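Local coordinates for protein methylmalonyl-CoA carboxyltransferase 12S subunit (Propionibacterium freudenreichii, PDB 1ON3) that transfers the carboxyl group of methylmalonyl-CoA to the biotin of the 1.3S subunit, forming propanoyl-CoA and carboxylated biotin, as the hexameric core of transcarboxylase, at residues T314-A319 and S347-E352. Residues are numbered along the deposited sequence; the frame is centred on the assembly and turned at random.
Sequences TNLVTA and SDKAAE
Lys349 reaches from the helix to the strand and gives its ammonium group to the backbone of Leu316, with NZ 2.7 Å from Leu316 O and nearly in line with the carbonyl (C=O...N angle 168°). Its CG lies anti to the backbone N (chi1 179°) and every later torsion is also anti; this extended chain carries the charge across to the strand's carbonyl, while its methylenes pass Thr318 and CD lies 4.2 Å from Leu316 CD2. The three N-H groups of the buried ammonium are shared among four acceptors: Leu316 O, the carbonyls of Tyr312 and Lys309, and a water, 2.8 Å from NZ, that also accepts from Thr318 N. A methionine in its place would probably leave these carbonyls and the water without their shared donor, freeing the turn before the strand to shift.

Thr318 crosses the lysine chain at a slant. Its OG1, set between the backbone N and carbonyl carbon, is thereby turned to Lys349 CE, 3.3 Å away, and to a second water that donates to Lys349 O, while CG2 is left near Lys349 CG. Small Ala350 is consistent with the close backbones, Thr318 CA lying 6.7 Å from Ala350 CA; its CB meets Leu316 CD2 at 3.9 Å.

Segments 316-319 and 347-352 run nearly parallel, 23° apart, their axes 8.7 Å apart at closest approach. Helix 344-359 packs on the mixed sheet of the C-terminal half of this crotonase-like carboxyltransferase. Strand 316-323 lies between strands 305-308 and 326-333, antiparallel to both, while helix 384-397 packs against the helix through Met391 on Ala350.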
ATOM      1  N   THR E 314      31.554  28.198 -12.275  1.00 11.66           N
ATOM      2  CA  THR E 314      30.766  29.264 -12.875  1.00  8.38           C
ATOM      3  C   THR E 314      30.451  29.067 -14.351  1.00  9.89           C
ATOM      4  O   THR E 314      29.837  29.934 -14.966  1.00 12.97           O
ATOM      5  CB  THR E 314      31.450  30.630 -12.662  1.00 11.69           C
ATOM      6  OG1 THR E 314      32.763  30.602 -13.245  1.00 12.26           O
ATOM      7  CG2 THR E 314      31.564  30.938 -11.166  1.00  9.49           C
ATOM      8  N   ASN E 315      30.893  27.941 -14.914  1.00  9.58           N
ATOM      9  CA  ASN E 315      30.595  27.607 -16.306  1.00 11.86           C
ATOM     10  C   ASN E 315      29.161  27.071 -16.367  1.00 14.31           C
ATOM     11  O   ASN E 315      28.621  26.819 -17.442  1.00 11.26           O
ATOM     12  CB  ASN E 315      31.585  26.555 -16.851  1.00 13.18           C
ATOM     13  CG  ASN E 315      31.863  25.419 -15.871  1.00 13.17           C
ATOM     14  OD1 ASN E 315      32.093  25.647 -14.679  1.00 17.75           O
ATOM     15  ND2 ASN E 315      31.872  24.188 -16.376  1.00 12.98           N
ATOM     16  N   LEU E 316      28.560  26.891 -15.192  1.00 12.45           N
ATOM     17  CA  LEU E 316      27.179  26.422 -15.089  1.00 10.82           C
ATOM     18  C   LEU E 316      26.470  27.151 -13.959  1.00 12.03           C
ATOM     19  O   LEU E 316      26.984  27.253 -12.851  1.00 16.22           O
ATOM     20  CB  LEU E 316      27.105  24.918 -14.832  1.00 10.81           C
ATOM     21  CG  LEU E 316      25.626  24.487 -14.798  1.00 18.17           C
ATOM     22  CD1 LEU E 316      25.397  23.379 -15.782  1.00 16.78           C
ATOM     23  CD2 LEU E 316      25.201  24.100 -13.390  1.00 17.37           C
ATOM     24  N   VAL E 317      25.277  27.652 -14.244  1.00 10.30           N
ATOM     25  CA  VAL E 317      24.498  28.381 -13.251  1.00 13.11           C
ATOM     26  C   VAL E 317      23.353  27.529 -12.700  1.00 12.58           C
ATOM     27  O   VAL E 317      22.683  26.841 -13.457  1.00 10.46           O
ATOM     28  CB  VAL E 317      23.876  29.662 -13.880  1.00 10.11           C
ATOM     29  CG1 VAL E 317      22.878  30.288 -12.929  1.00 11.27           C
ATOM     30  CG2 VAL E 317      24.973  30.667 -14.229  1.00 12.44           C
ATOM     31  N   THR E 318      23.155  27.567 -11.381  1.00 10.88           N
ATOM     32  CA  THR E 318      22.044  26.853 -10.730  1.00  7.43           C
ATOM     33  C   THR E 318      21.437  27.927  -9.836  1.00 12.71           C
ATOM     34  O   THR E 318      22.143  28.537  -9.021  1.00 10.45           O
ATOM     35  CB  THR E 318      22.508  25.661  -9.849  1.00 12.16           C
ATOM     36  OG1 THR E 318      23.578  26.076  -8.980  1.00 12.57           O
ATOM     37  CG2 THR E 318      22.947  24.486 -10.726  1.00  8.35           C
ATOM     38  N   ALA E 319      20.140  28.177  -9.992  1.00 10.98           N
ATOM     39  CA  ALA E 319      19.497  29.212  -9.196  1.00 12.34           C
ATOM     40  C   ALA E 319      18.020  28.958  -8.935  1.00 11.13           C
ATOM     41  O   ALA E 319      17.321  28.378  -9.759  1.00 14.35           O
ATOM     42  CB  ALA E 319      19.657  30.570  -9.895  1.00  9.58           C
ATOM     43  N   SER E 347      29.299  19.296 -13.292  1.00 10.33           N
ATOM     44  CA  SER E 347      28.425  18.110 -13.261  1.00  8.50           C
ATOM     45  C   SER E 347      27.914  17.860 -11.834  1.00 12.42           C
ATOM     46  O   SER E 347      26.730  17.543 -11.635  1.00  9.68           O
ATOM     47  CB  SER E 347      29.186  16.872 -13.759  1.00  8.39           C
ATOM     48  OG  SER E 347      29.527  17.012 -15.133  1.00 13.71           O
ATOM     49  N   ASP E 348      28.813  17.981 -10.853  1.00  9.17           N
ATOM     50  CA  ASP E 348      28.447  17.798  -9.447  1.00 10.92           C
ATOM     51  C   ASP E 348      27.461  18.892  -9.029  1.00 11.47           C
ATOM     52  O   ASP E 348      26.443  18.622  -8.379  1.00 10.76           O
ATOM     53  CB  ASP E 348      29.668  17.906  -8.521  1.00  8.35           C
ATOM     54  CG  ASP E 348      30.516  16.643  -8.477  1.00  8.65           C
ATOM     55  OD1 ASP E 348      30.002  15.537  -8.708  1.00 12.05           O
ATOM     56  OD2 ASP E 348      31.713  16.767  -8.156  1.00 12.35           O
ATOM     57  N   LYS E 349      27.795  20.133  -9.378  1.00  9.64           N
ATOM     58  CA  LYS E 349      26.967  21.302  -9.052  1.00  9.84           C
ATOM     59  C   LYS E 349      25.550  21.126  -9.583  1.00 11.11           C
ATOM     60  O   LYS E 349      24.565  21.360  -8.876  1.00 12.27           O
ATOM     61  CB  LYS E 349      27.586  22.567  -9.660  1.00  8.04           C
ATOM     62  CG  LYS E 349      26.798  23.851  -9.411  1.00  9.63           C
ATOM     63  CD  LYS E 349      27.520  25.052 -10.019  1.00  9.55           C
ATOM     64  CE  LYS E 349      26.787  26.365  -9.792  1.00  8.09           C
ATOM     65  NZ  LYS E 349      27.593  27.556 -10.255  1.00  9.81           N
ATOM     66  N   ALA E 350      25.448  20.698 -10.833  1.00  9.51           N
ATOM     67  CA  ALA E 350      24.143  20.499 -11.454  1.00 12.71           C
ATOM     68  C   ALA E 350      23.370  19.335 -10.842  1.00 11.11           C
ATOM     69  O   ALA E 350      22.203  19.478 -10.460  1.00 10.87           O
ATOM     70  CB  ALA E 350      24.314  20.282 -12.967  1.00  8.40           C
ATOM     71  N   ALA E 351      24.025  18.186 -10.744  1.00  9.37           N
ATOM     72  CA  ALA E 351      23.388  16.976 -10.216  1.00 10.99           C
ATOM     73  C   ALA E 351      22.826  17.138  -8.807  1.00 10.79           C
ATOM     74  O   ALA E 351      21.706  16.704  -8.534  1.00  8.58           O
ATOM     75  CB  ALA E 351      24.382  15.799 -10.258  1.00 11.26           C
ATOM     76  N   GLU E 352      23.601  17.758  -7.916  1.00 12.26           N
ATOM     77  CA  GLU E 352      23.154  17.954  -6.536  1.00  8.22           C
ATOM     78  C   GLU E 352      21.892  18.822  -6.531  1.00 10.99           C
ATOM     79  O   GLU E 352      20.919  18.506  -5.846  1.00 13.06           O
ATOM     80  CB  GLU E 352      24.239  18.639  -5.690  1.00 11.89           C
ATOM     81  CG  GLU E 352      23.842  18.791  -4.187  1.00 14.53           C
ATOM     82  CD  GLU E 352      24.808  19.674  -3.393  1.00 15.40           C
ATOM     83  OE1 GLU E 352      25.159  20.776  -3.871  1.00 17.79           O
ATOM     84  OE2 GLU E 352      25.212  19.270  -2.286  1.00 19.11           O
TER
HETATM   85  O   HOH W   1      25.299  29.032  -9.814  1.00 10.60           O
HETATM   86  O   HOH W   2      24.255  23.792  -7.177  1.00 19.84           O